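Local coordinates for 2-ON-2 hemoglobin (Agrobacterium tumefaciens, PDB 2XYK), which binds a heme b group and, as a group II truncated (2-on-2) hemoglobin, probably binds oxygen at the heme iron, at residues R24-C38 with E89-E103. Residues are numbered along the deposited sequence; the frame is centred on the assembly and turned at random.
Sequences RFYELMDTLPEAARC and ERDEWLLCFRRAMDE. With HEM (protoporphyrin IX containing Fe), chain C.
Trp93 is caught between Phe25 and the heme: Phe25 CZ lies 3.5 Å from Trp93 CE2 on one indole face, and the porphyrin covers the opposite one. Phe25 meets the five-membered ring edge-on in a T-shaped contact, planes at 65°, while Phe97 turns its own edge to the Phe25 face. A chi1 of 176° swings the Phe25 ring away from its own backbone N and in among Trp93, Cys96, Phe97 and Ala100, a knob in their hole. Trp93 NE1 gives a 2.8 Å hydrogen bond to the water on the heme iron, whose axial protein ligand is His80. Towards the start of helix 87-104, Glu92 reaches the beginning of helix 36-41. Its OE1 accepts the Cys38 N-H at 3.0 Å, and OE2 takes both Arg37 NE, on its syn lone pair at 2.8 Å, and NH2, from above the carboxylate plane. At the far end Glu103 OE1 takes Arg24 NE at 2.6 Å, while Glu103 OE2 holds Arg99 NE; this shared carboxylate probably offsets the closeness of the two guanidinium groups. Leu28 CD2 sits over a face of each, their planes nearly perpendicular (79°). The indole beside the iron-bound water is the distal-site helix G tryptophan conserved in group II, and also group III, truncated hemoglobins.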
ATOM      1  N   ARG A  24      -5.389  -8.342  -1.906  1.00  9.73           N
ATOM      2  CA  ARG A  24      -4.716  -8.849  -3.095  1.00  9.74           C
ATOM      3  C   ARG A  24      -3.202  -8.578  -3.060  1.00  9.51           C
ATOM      4  O   ARG A  24      -2.429  -9.377  -3.574  1.00  9.55           O
ATOM      5  CB  ARG A  24      -5.335  -8.244  -4.373  1.00 10.30           C
ATOM      6  CG  ARG A  24      -4.768  -8.815  -5.697  1.00 11.89           C
ATOM      7  CD  ARG A  24      -4.990 -10.363  -5.769  1.00 19.61           C
ATOM      8  NE  ARG A  24      -4.534 -10.946  -7.039  1.00 24.28           N
ATOM      9  CZ  ARG A  24      -4.141 -12.210  -7.212  1.00 23.63           C
ATOM     10  NH1 ARG A  24      -4.101 -13.055  -6.190  1.00 22.58           N
ATOM     11  NH2 ARG A  24      -3.764 -12.622  -8.420  1.00 24.79           N
ATOM     12  N   PHE A  25      -2.799  -7.432  -2.496  1.00  9.05           N
ATOM     13  CA  PHE A  25      -1.372  -7.069  -2.343  1.00  9.22           C
ATOM     14  C   PHE A  25      -0.564  -8.094  -1.537  1.00  8.31           C
ATOM     15  O   PHE A  25       0.479  -8.546  -1.989  1.00  8.47           O
ATOM     16  CB  PHE A  25      -1.254  -5.691  -1.682  1.00  9.53           C
ATOM     17  CG  PHE A  25       0.164  -5.258  -1.392  1.00 10.21           C
ATOM     18  CD1 PHE A  25       1.059  -4.999  -2.432  1.00  8.85           C
ATOM     19  CD2 PHE A  25       0.591  -5.063  -0.072  1.00  9.83           C
ATOM     20  CE1 PHE A  25       2.382  -4.578  -2.165  1.00  5.31           C
ATOM     21  CE2 PHE A  25       1.909  -4.651   0.200  1.00 10.30           C
ATOM     22  CZ  PHE A  25       2.797  -4.406  -0.854  1.00  6.20           C
ATOM     23  N   TYR A  26      -1.046  -8.443  -0.339  1.00  8.42           N
ATOM     24  CA  TYR A  26      -0.355  -9.405   0.534  1.00  8.49           C
ATOM     25  C   TYR A  26      -0.453 -10.832  -0.028  1.00  9.48           C
ATOM     26  O   TYR A  26       0.482 -11.605   0.107  1.00 10.39           O
ATOM     27  CB  TYR A  26      -0.838  -9.300   1.998  1.00  6.51           C
ATOM     28  CG  TYR A  26      -0.335  -8.013   2.626  1.00  6.71           C
ATOM     29  CD1 TYR A  26       0.988  -7.875   2.977  1.00  6.46           C
ATOM     30  CD2 TYR A  26      -1.171  -6.909   2.774  1.00  4.69           C
ATOM     31  CE1 TYR A  26       1.474  -6.686   3.489  1.00  6.93           C
ATOM     32  CE2 TYR A  26      -0.704  -5.726   3.309  1.00  6.46           C
ATOM     33  CZ  TYR A  26       0.619  -5.617   3.651  1.00  6.89           C
ATOM     34  OH  TYR A  26       1.089  -4.443   4.168  1.00  6.36           O
ATOM     35  N   GLU A  27      -1.568 -11.150  -0.690  1.00 10.25           N
ATOM     36  CA  GLU A  27      -1.711 -12.428  -1.416  1.00 12.61           C
ATOM     37  C   GLU A  27      -0.642 -12.594  -2.501  1.00 10.94           C
ATOM     38  O   GLU A  27       0.085 -13.601  -2.527  1.00 11.35           O
ATOM     39  CB  GLU A  27      -3.100 -12.498  -2.045  1.00 12.40           C
ATOM     40  CG  GLU A  27      -3.493 -13.843  -2.612  1.00 17.23           C
ATOM     41  CD  GLU A  27      -4.845 -13.776  -3.360  1.00 19.42           C
ATOM     42  OE1 GLU A  27      -5.339 -12.652  -3.626  1.00 23.80           O
ATOM     43  OE2 GLU A  27      -5.410 -14.856  -3.682  1.00 27.73           O
ATOM     44  N   LEU A  28      -0.535 -11.607  -3.396  1.00  9.22           N
ATOM     45  CA  LEU A  28       0.539 -11.634  -4.402  1.00  8.91           C
ATOM     46  C   LEU A  28       1.928 -11.711  -3.739  1.00  8.50           C
ATOM     47  O   LEU A  28       2.805 -12.408  -4.220  1.00  8.88           O
ATOM     48  CB  LEU A  28       0.443 -10.436  -5.362  1.00  7.73           C
ATOM     49  CG  LEU A  28      -0.763 -10.429  -6.327  1.00  9.23           C
ATOM     50  CD1 LEU A  28      -0.855  -9.099  -7.047  1.00  6.40           C
ATOM     51  CD2 LEU A  28      -0.742 -11.616  -7.339  1.00  9.41           C
ATOM     52  N   MET A  29       2.106 -11.013  -2.618  1.00  8.45           N
ATOM     53  CA  MET A  29       3.403 -10.977  -1.937  1.00  9.16           C
ATOM     54  C   MET A  29       3.746 -12.355  -1.366  1.00  8.66           C
ATOM     55  O   MET A  29       4.896 -12.759  -1.359  1.00  9.71           O
ATOM     56  CB  MET A  29       3.416  -9.915  -0.833  1.00  7.38           C
ATOM     57  CG  MET A  29       4.824  -9.636  -0.311  1.00  9.96           C
ATOM     58  SD  MET A  29       4.859  -8.824   1.280  1.00 10.54           S
ATOM     59  CE  MET A  29       4.045  -7.283   0.864  1.00  6.15           C
ATOM     60  N   ASP A  30       2.710 -13.069  -0.932  1.00  9.98           N
ATOM     61  CA  ASP A  30       2.834 -14.388  -0.340  1.00 10.24           C
ATOM     62  C   ASP A  30       2.925 -15.536  -1.363  1.00 10.85           C
ATOM     63  O   ASP A  30       3.376 -16.633  -1.015  1.00 11.56           O
ATOM     64  CB  ASP A  30       1.669 -14.619   0.634  1.00  9.68           C
ATOM     65  CG  ASP A  30       2.016 -15.628   1.724  1.00 12.85           C
ATOM     66  OD1 ASP A  30       3.211 -15.736   2.105  1.00 10.91           O
ATOM     67  OD2 ASP A  30       1.096 -16.326   2.192  1.00 18.71           O
ATOM     68  N   THR A  31       2.484 -15.293  -2.604  1.00 10.48           N
ATOM     69  CA  THR A  31       2.310 -16.380  -3.578  1.00 10.84           C
ATOM     70  C   THR A  31       3.189 -16.271  -4.815  1.00 10.47           C
ATOM     71  O   THR A  31       3.475 -17.292  -5.433  1.00 10.21           O
ATOM     72  CB  THR A  31       0.820 -16.609  -4.030  1.00 10.54           C
ATOM     73  OG1 THR A  31       0.356 -15.476  -4.754  1.00 13.61           O
ATOM     74  CG2 THR A  31      -0.105 -16.887  -2.843  1.00 11.13           C
ATOM     75  N   LEU A  32       3.621 -15.051  -5.162  1.00 10.10           N
ATOM     76  CA  LEU A  32       4.528 -14.862  -6.298  1.00 11.20           C
ATOM     77  C   LEU A  32       5.967 -15.162  -5.902  1.00 11.50           C
ATOM     78  O   LEU A  32       6.481 -14.570  -4.938  1.00 10.10           O
ATOM     79  CB  LEU A  32       4.466 -13.435  -6.855  1.00 11.02           C
ATOM     80  CG  LEU A  32       3.195 -12.874  -7.508  1.00 12.04           C
ATOM     81  CD1 LEU A  32       3.475 -11.467  -7.985  1.00 11.64           C
ATOM     82  CD2 LEU A  32       2.684 -13.741  -8.680  1.00 14.18           C
ATOM     83  N   PRO A  33       6.622 -16.092  -6.633  1.00 12.74           N
ATOM     84  CA  PRO A  33       8.055 -16.354  -6.403  1.00 13.56           C
ATOM     85  C   PRO A  33       8.951 -15.116  -6.656  1.00 13.67           C
ATOM     86  O   PRO A  33       9.993 -14.959  -6.006  1.00 13.13           O
ATOM     87  CB  PRO A  33       8.385 -17.479  -7.400  1.00 14.35           C
ATOM     88  CG  PRO A  33       7.046 -18.069  -7.803  1.00 15.07           C
ATOM     89  CD  PRO A  33       6.042 -16.967  -7.677  1.00 12.33           C
ATOM     90  N   GLU A  34       8.549 -14.249  -7.581  1.00 13.21           N
ATOM     91  CA  GLU A  34       9.295 -13.027  -7.851  1.00 14.12           C
ATOM     92  C   GLU A  34       9.243 -11.991  -6.713  1.00 12.86           C
ATOM     93  O   GLU A  34       9.961 -11.018  -6.759  1.00 12.78           O
ATOM     94  CB  GLU A  34       8.880 -12.376  -9.196  1.00 14.68           C
ATOM     95  CG  GLU A  34       7.388 -12.411  -9.555  1.00 19.84           C
ATOM     96  CD  GLU A  34       6.905 -13.803  -9.994  1.00 23.99           C
ATOM     97  OE1 GLU A  34       7.694 -14.613 -10.539  1.00 29.00           O
ATOM     98  OE2 GLU A  34       5.728 -14.089  -9.782  1.00 27.54           O
ATOM     99  N   ALA A  35       8.369 -12.194  -5.720  1.00 11.51           N
ATOM    100  CA  ALA A  35       8.222 -11.260  -4.612  1.00 10.34           C
ATOM    101  C   ALA A  35       8.824 -11.815  -3.329  1.00  9.79           C
ATOM    102  O   ALA A  35       8.635 -11.249  -2.246  1.00  9.69           O
ATOM    103  CB  ALA A  35       6.746 -10.867  -4.422  1.00  9.68           C
ATOM    104  N   ALA A  36       9.610 -12.882  -3.472  1.00  9.40           N
ATOM    105  CA  ALA A  36      10.213 -13.601  -2.338  1.00  9.82           C
ATOM    106  C   ALA A  36      11.100 -12.746  -1.401  1.00 10.19           C
ATOM    107  O   ALA A  36      11.056 -12.890  -0.151  1.00  8.87           O
ATOM    108  CB  ALA A  36      10.980 -14.838  -2.843  1.00  8.70           C
ATOM    109  N   ARG A  37      11.908 -11.859  -1.984  1.00 10.06           N
ATOM    110  CA  ARG A  37      12.697 -10.922  -1.154  1.00 10.19           C
ATOM    111  C   ARG A  37      11.827 -10.019  -0.291  1.00  9.49           C
ATOM    112  O   ARG A  37      12.087  -9.891   0.910  1.00 10.54           O
ATOM    113  CB  ARG A  37      13.680 -10.086  -2.001  1.00  9.69           C
ATOM    114  CG  ARG A  37      15.044 -10.765  -2.223  1.00 13.12           C
ATOM    115  CD  ARG A  37      14.888 -12.076  -2.945  1.00 14.85           C
ATOM    116  NE  ARG A  37      13.979 -11.959  -4.099  1.00 17.32           N
ATOM    117  CZ  ARG A  37      13.722 -12.940  -4.961  1.00 18.96           C
ATOM    118  NH1 ARG A  37      14.278 -14.133  -4.797  1.00 22.75           N
ATOM    119  NH2 ARG A  37      12.900 -12.739  -5.983  1.00 17.45           N
ATOM    120  N   CYS A  38      10.814  -9.386  -0.898  1.00  8.43           N
ATOM    121  CA  CYS A  38       9.892  -8.516  -0.152  1.00  7.56           C
ATOM    122  C   CYS A  38       9.127  -9.350   0.894  1.00  8.13           C
ATOM    123  O   CYS A  38       8.927  -8.913   2.028  1.00  5.95           O
ATOM    124  CB  CYS A  38       8.910  -7.803  -1.094  1.00  7.97           C
ATOM    125  SG  CYS A  38       7.695  -6.750  -0.277  1.00  8.40           S
ATOM    126  N   GLU A  89      13.796  -5.575  -2.467  1.00  9.91           N
ATOM    127  CA  GLU A  89      12.618  -5.531  -1.602  1.00  9.99           C
ATOM    128  C   GLU A  89      11.729  -4.443  -2.138  1.00  9.38           C
ATOM    129  O   GLU A  89      10.521  -4.626  -2.235  1.00  9.33           O
ATOM    130  CB  GLU A  89      12.984  -5.280  -0.116  1.00  9.25           C
ATOM    131  CG  GLU A  89      13.679  -6.470   0.552  1.00 11.23           C
ATOM    132  CD  GLU A  89      15.117  -6.707   0.045  1.00 12.58           C
ATOM    133  OE1 GLU A  89      15.766  -5.730  -0.339  1.00 13.28           O
ATOM    134  OE2 GLU A  89      15.595  -7.869   0.024  1.00 15.85           O
ATOM    135  N   ARG A  90      12.354  -3.329  -2.518  1.00  8.72           N
ATOM    136  CA  ARG A  90      11.658  -2.183  -3.080  1.00  8.29           C
ATOM    137  C   ARG A  90      10.888  -2.502  -4.368  1.00  7.36           C
ATOM    138  O   ARG A  90       9.706  -2.191  -4.446  1.00  5.24           O
ATOM    139  CB  ARG A  90      12.619  -1.014  -3.285  1.00  8.85           C
ATOM    140  CG  ARG A  90      12.048   0.188  -4.079  1.00 10.24           C
ATOM    141  CD  ARG A  90      13.241   0.943  -4.744  1.00 12.76           C
ATOM    142  NE  ARG A  90      13.696   0.294  -5.990  1.00 11.86           N
ATOM    143  CZ  ARG A  90      14.919   0.408  -6.506  1.00 10.97           C
ATOM    144  NH1 ARG A  90      15.845   1.121  -5.885  1.00 10.65           N
ATOM    145  NH2 ARG A  90      15.216  -0.194  -7.655  1.00  9.29           N
ATOM    146  N   ASP A  91      11.553  -3.075  -5.379  1.00  7.51           N
ATOM    147  CA  ASP A  91      10.890  -3.306  -6.675  1.00  7.34           C
ATOM    148  C   ASP A  91       9.837  -4.418  -6.603  1.00  6.29           C
ATOM    149  O   ASP A  91       8.870  -4.420  -7.377  1.00  5.50           O
ATOM    150  CB  ASP A  91      11.903  -3.653  -7.764  1.00  8.51           C
ATOM    151  CG  ASP A  91      12.846  -2.508  -8.071  1.00 11.87           C
ATOM    152  OD1 ASP A  91      12.522  -1.329  -7.756  1.00 16.92           O
ATOM    153  OD2 ASP A  91      13.923  -2.797  -8.617  1.00 13.66           O
ATOM    154  N   GLU A  92      10.038  -5.371  -5.692  1.00  6.56           N
ATOM    155  CA  GLU A  92       9.094  -6.480  -5.486  1.00  6.85           C
ATOM    156  C   GLU A  92       7.830  -6.058  -4.744  1.00  6.88           C
ATOM    157  O   GLU A  92       6.751  -6.610  -5.000  1.00  7.75           O
ATOM    158  CB  GLU A  92       9.776  -7.650  -4.774  1.00  7.10           C
ATOM    159  CG  GLU A  92      10.818  -8.352  -5.661  1.00  9.84           C
ATOM    160  CD  GLU A  92      11.561  -9.474  -4.924  1.00  8.42           C
ATOM    161  OE1 GLU A  92      11.143  -9.862  -3.819  1.00  8.85           O
ATOM    162  OE2 GLU A  92      12.546  -9.970  -5.470  1.00 12.28           O
ATOM    163  N   TRP A  93       7.961  -5.079  -3.841  1.00  5.83           N
ATOM    164  CA  TRP A  93       6.820  -4.401  -3.204  1.00  5.85           C
ATOM    165  C   TRP A  93       6.022  -3.663  -4.308  1.00  5.48           C
ATOM    166  O   TRP A  93       4.810  -3.785  -4.441  1.00  6.43           O
ATOM    167  CB  TRP A  93       7.370  -3.389  -2.144  1.00  4.88           C
ATOM    168  CG  TRP A  93       6.325  -2.763  -1.222  1.00  6.30           C
ATOM    169  CD1 TRP A  93       6.051  -3.113   0.087  1.00  4.85           C
ATOM    170  CD2 TRP A  93       5.404  -1.701  -1.551  1.00  4.77           C
ATOM    171  NE1 TRP A  93       5.029  -2.312   0.588  1.00  5.20           N
ATOM    172  CE2 TRP A  93       4.631  -1.437  -0.393  1.00  2.71           C
ATOM    173  CE3 TRP A  93       5.170  -0.938  -2.712  1.00  7.44           C
ATOM    174  CZ2 TRP A  93       3.638  -0.452  -0.370  1.00  3.27           C
ATOM    175  CZ3 TRP A  93       4.168   0.037  -2.693  1.00  5.06           C
ATOM    176  CH2 TRP A  93       3.430   0.280  -1.528  1.00  5.67           C
ATOM    177  N   LEU A  94       6.729  -2.912  -5.131  1.00  6.30           N
ATOM    178  CA  LEU A  94       6.106  -2.165  -6.234  1.00  5.91           C
ATOM    179  C   LEU A  94       5.459  -3.095  -7.264  1.00  6.82           C
ATOM    180  O   LEU A  94       4.394  -2.791  -7.806  1.00  6.25           O
ATOM    181  CB  LEU A  94       7.144  -1.246  -6.897  1.00  5.42           C
ATOM    182  CG  LEU A  94       7.559  -0.023  -6.063  1.00  5.67           C
ATOM    183  CD1 LEU A  94       8.851   0.575  -6.643  1.00  5.72           C
ATOM    184  CD2 LEU A  94       6.377   1.035  -6.036  1.00  3.56           C
ATOM    185  N   LEU A  95       6.099  -4.234  -7.527  1.00  8.08           N
ATOM    186  CA  LEU A  95       5.490  -5.252  -8.388  1.00  8.32           C
ATOM    187  C   LEU A  95       4.100  -5.647  -7.898  1.00  7.28           C
ATOM    188  O   LEU A  95       3.138  -5.647  -8.685  1.00  8.61           O
ATOM    189  CB  LEU A  95       6.388  -6.493  -8.488  1.00  9.23           C
ATOM    190  CG  LEU A  95       5.794  -7.742  -9.149  1.00  9.84           C
ATOM    191  CD1 LEU A  95       5.723  -7.546 -10.680  1.00 14.91           C
ATOM    192  CD2 LEU A  95       6.611  -8.937  -8.805  1.00  9.45           C
ATOM    193  N   CYS A  96       3.997  -5.999  -6.618  1.00  7.35           N
ATOM    194  CA  CYS A  96       2.739  -6.499  -6.029  1.00  7.27           C
ATOM    195  C   CYS A  96       1.697  -5.384  -5.904  1.00  7.26           C
ATOM    196  O   CYS A  96       0.514  -5.595  -6.178  1.00  8.08           O
ATOM    197  CB  CYS A  96       2.988  -7.197  -4.669  1.00  7.89           C
ATOM    198  SG  CYS A  96       4.213  -8.591  -4.713  1.00  7.85           S
ATOM    199  N   PHE A  97       2.127  -4.193  -5.506  1.00  7.00           N
ATOM    200  CA  PHE A  97       1.183  -3.064  -5.382  1.00  8.19           C
ATOM    201  C   PHE A  97       0.604  -2.671  -6.745  1.00  7.69           C
ATOM    202  O   PHE A  97      -0.575  -2.383  -6.828  1.00  7.09           O
ATOM    203  CB  PHE A  97       1.799  -1.836  -4.692  1.00  6.84           C
ATOM    204  CG  PHE A  97       0.770  -0.803  -4.279  1.00 11.39           C
ATOM    205  CD1 PHE A  97       0.048  -0.956  -3.087  1.00 13.04           C
ATOM    206  CD2 PHE A  97       0.491   0.298  -5.097  1.00 10.00           C
ATOM    207  CE1 PHE A  97      -0.931  -0.011  -2.717  1.00 14.90           C
ATOM    208  CE2 PHE A  97      -0.473   1.246  -4.726  1.00 10.44           C
ATOM    209  CZ  PHE A  97      -1.185   1.091  -3.545  1.00 10.97           C
ATOM    210  N   ARG A  98       1.438  -2.652  -7.788  1.00  8.49           N
ATOM    211  CA  ARG A  98       0.966  -2.340  -9.144  1.00 10.22           C
ATOM    212  C   ARG A  98      -0.084  -3.330  -9.607  1.00  9.94           C
ATOM    213  O   ARG A  98      -1.148  -2.927 -10.061  1.00 10.30           O
ATOM    214  CB  ARG A  98       2.125  -2.321 -10.145  1.00 10.63           C
ATOM    215  CG  ARG A  98       1.801  -1.603 -11.481  1.00 12.92           C
ATOM    216  CD  ARG A  98       3.108  -1.305 -12.228  1.00 17.77           C
ATOM    217  NE  ARG A  98       2.951  -1.277 -13.684  1.00 23.99           N
ATOM    218  N   ARG A  99       0.226  -4.625  -9.495  1.00  9.75           N
ATOM    219  CA  ARG A  99      -0.693  -5.679  -9.911  1.00 10.73           C
ATOM    220  C   ARG A  99      -1.968  -5.718  -9.079  1.00 10.44           C
ATOM    221  O   ARG A  99      -3.043  -5.993  -9.620  1.00  9.91           O
ATOM    222  CB  ARG A  99      -0.022  -7.063  -9.865  1.00 10.86           C
ATOM    223  CG  ARG A  99      -0.851  -8.138 -10.535  1.00 14.48           C
ATOM    224  CD  ARG A  99      -0.042  -9.341 -11.012  1.00 17.89           C
ATOM    225  NE  ARG A  99      -0.938 -10.493 -11.128  1.00 21.28           N
ATOM    226  CZ  ARG A  99      -0.551 -11.760 -11.310  1.00 24.12           C
ATOM    227  NH1 ARG A  99       0.742 -12.085 -11.402  1.00 22.23           N
ATOM    228  NH2 ARG A  99      -1.473 -12.718 -11.388  1.00 26.45           N
ATOM    229  N   ALA A 100      -1.838  -5.489  -7.770  1.00  9.70           N
ATOM    230  CA  ALA A 100      -3.005  -5.429  -6.905  1.00 10.03           C
ATOM    231  C   ALA A 100      -3.934  -4.286  -7.305  1.00  9.01           C
ATOM    232  O   ALA A 100      -5.156  -4.476  -7.329  1.00  8.78           O
ATOM    233  CB  ALA A 100      -2.605  -5.352  -5.415  1.00  8.28           C
ATOM    234  N   MET A 101      -3.361  -3.124  -7.629  1.00 10.18           N
ATOM    235  CA  MET A 101      -4.129  -1.950  -8.121  1.00 13.24           C
ATOM    236  C   MET A 101      -4.819  -2.241  -9.439  1.00 12.25           C
ATOM    237  O   MET A 101      -6.007  -1.953  -9.602  1.00 12.48           O
ATOM    238  CB  MET A 101      -3.221  -0.747  -8.411  1.00 12.24           C
ATOM    239  CG  MET A 101      -2.728   0.031  -7.254  1.00 14.32           C
ATOM    240  SD  MET A 101      -2.166   1.631  -7.898  1.00 21.93           S
ATOM    241  CE  MET A 101      -3.700   2.482  -7.760  1.00 14.47           C
ATOM    242  N   ASP A 102      -4.048  -2.771 -10.387  1.00 13.20           N
ATOM    243  CA  ASP A 102      -4.556  -3.058 -11.756  1.00 14.31           C
ATOM    244  C   ASP A 102      -5.747  -3.995 -11.653  1.00 14.56           C
ATOM    245  O   ASP A 102      -6.701  -3.862 -12.414  1.00 14.43           O
ATOM    246  CB  ASP A 102      -3.463  -3.688 -12.666  1.00 14.57           C
ATOM    247  CG  ASP A 102      -2.376  -2.674 -13.109  1.00 17.32           C
ATOM    248  OD1 ASP A 102      -2.595  -1.445 -13.005  1.00 18.86           O
ATOM    249  OD2 ASP A 102      -1.282  -3.114 -13.566  1.00 20.55           O
ATOM    250  N   GLU A 103      -5.700  -4.937 -10.699  1.00 14.91           N
ATOM    251  CA  GLU A 103      -6.766  -5.925 -10.565  1.00 15.29           C
ATOM    252  C   GLU A 103      -7.997  -5.458  -9.779  1.00 14.73           C
ATOM    253  O   GLU A 103      -9.049  -6.083  -9.875  1.00 14.82           O
ATOM    254  CB  GLU A 103      -6.217  -7.243  -9.985  1.00 15.43           C
ATOM    255  CG  GLU A 103      -5.516  -8.132 -11.019  1.00 17.30           C
ATOM    256  CD  GLU A 103      -4.632  -9.207 -10.362  1.00 17.74           C
ATOM    257  OE1 GLU A 103      -4.928  -9.600  -9.200  1.00 18.46           O
ATOM    258  OE2 GLU A 103      -3.650  -9.644 -11.014  1.00 18.54           O
TER
HETATM  259  CHA HEM C 700       5.024  -1.657   7.254  1.00  7.93           C
HETATM  260  CHB HEM C 700       8.037  -3.221   3.689  1.00  7.46           C
HETATM  261  CHC HEM C 700       6.830   0.751   1.113  1.00  7.57           C
HETATM  262  CHD HEM C 700       3.109   1.546   4.098  1.00  9.33           C
HETATM  263  C1A HEM C 700       5.986  -2.373   6.549  1.00  7.85           C
HETATM  264  C2A HEM C 700       6.769  -3.485   7.058  1.00  7.38           C
HETATM  265  C3A HEM C 700       7.596  -3.910   6.096  1.00  8.30           C
HETATM  266  C4A HEM C 700       7.369  -3.095   4.914  1.00  8.68           C
HETATM  267  CMA HEM C 700       8.645  -5.069   6.146  1.00  7.20           C
HETATM  268  CAA HEM C 700       6.617  -4.035   8.499  1.00 10.55           C
HETATM  269  CBA HEM C 700       5.343  -4.914   8.525  1.00 18.79           C
HETATM  270  CGA HEM C 700       4.658  -5.025   9.887  1.00 24.03           C
HETATM  271  O1A HEM C 700       4.962  -4.281  10.866  1.00 27.20           O
HETATM  272  O2A HEM C 700       3.752  -5.885  10.006  1.00 25.49           O
HETATM  273  C1B HEM C 700       8.017  -2.271   2.678  1.00  7.48           C
HETATM  274  C2B HEM C 700       8.816  -2.229   1.457  1.00  6.91           C
HETATM  275  C3B HEM C 700       8.462  -1.121   0.765  1.00  8.46           C
HETATM  276  C4B HEM C 700       7.432  -0.433   1.517  1.00  9.28           C
HETATM  277  CMB HEM C 700       9.867  -3.259   1.010  1.00  4.60           C
HETATM  278  CAB HEM C 700       9.005  -0.598  -0.592  1.00  6.61           C
HETATM  279  CBB HEM C 700      10.212  -0.031  -0.665  1.00  8.47           C
HETATM  280  C1C HEM C 700       5.700   1.293   1.658  1.00  7.39           C
HETATM  281  C2C HEM C 700       4.937   2.380   1.104  1.00  7.54           C
HETATM  282  C3C HEM C 700       3.891   2.609   1.911  1.00  6.45           C
HETATM  283  C4C HEM C 700       3.977   1.663   3.016  1.00  8.91           C
HETATM  284  CMC HEM C 700       5.346   3.091  -0.209  1.00  8.25           C
HETATM  285  CAC HEM C 700       2.793   3.695   1.724  1.00  8.65           C
HETATM  286  CBC HEM C 700       2.086   3.762   0.574  1.00  6.69           C
HETATM  287  C1D HEM C 700       3.298   0.843   5.274  1.00 10.83           C
HETATM  288  C2D HEM C 700       2.532   0.988   6.504  1.00  7.19           C
HETATM  289  C3D HEM C 700       3.134  -0.006   7.482  1.00  9.78           C
HETATM  290  C4D HEM C 700       4.201  -0.659   6.764  1.00 10.62           C
HETATM  291  CMD HEM C 700       1.344   1.950   6.752  1.00  9.87           C
HETATM  292  CAD HEM C 700       2.701  -0.264   8.947  1.00  9.59           C
HETATM  293  CBD HEM C 700       3.559   0.716   9.755  1.00 13.31           C
HETATM  294  CGD HEM C 700       3.419   0.483  11.243  1.00 12.77           C
HETATM  295  O1D HEM C 700       4.080  -0.436  11.797  1.00 11.84           O
HETATM  296  O2D HEM C 700       2.628   1.227  11.856  1.00 13.39           O
HETATM  297  NA  HEM C 700       6.373  -2.162   5.240  1.00  9.79           N
HETATM  298  NB  HEM C 700       7.176  -1.167   2.662  1.00  6.66           N
HETATM  299  NC  HEM C 700       5.103   0.881   2.823  1.00  6.69           N
HETATM  300  ND  HEM C 700       4.254  -0.137   5.474  1.00  9.32           N
HETATM  301 FE   HEM C 700       5.724  -0.611   4.067  1.00  8.01          FE
HETATM  302  O   HOH W   1      14.731 -10.008   1.636  1.00  9.22           O
HETATM  303  O   HOH W   2       4.390  -1.753   3.255  1.00  4.23           O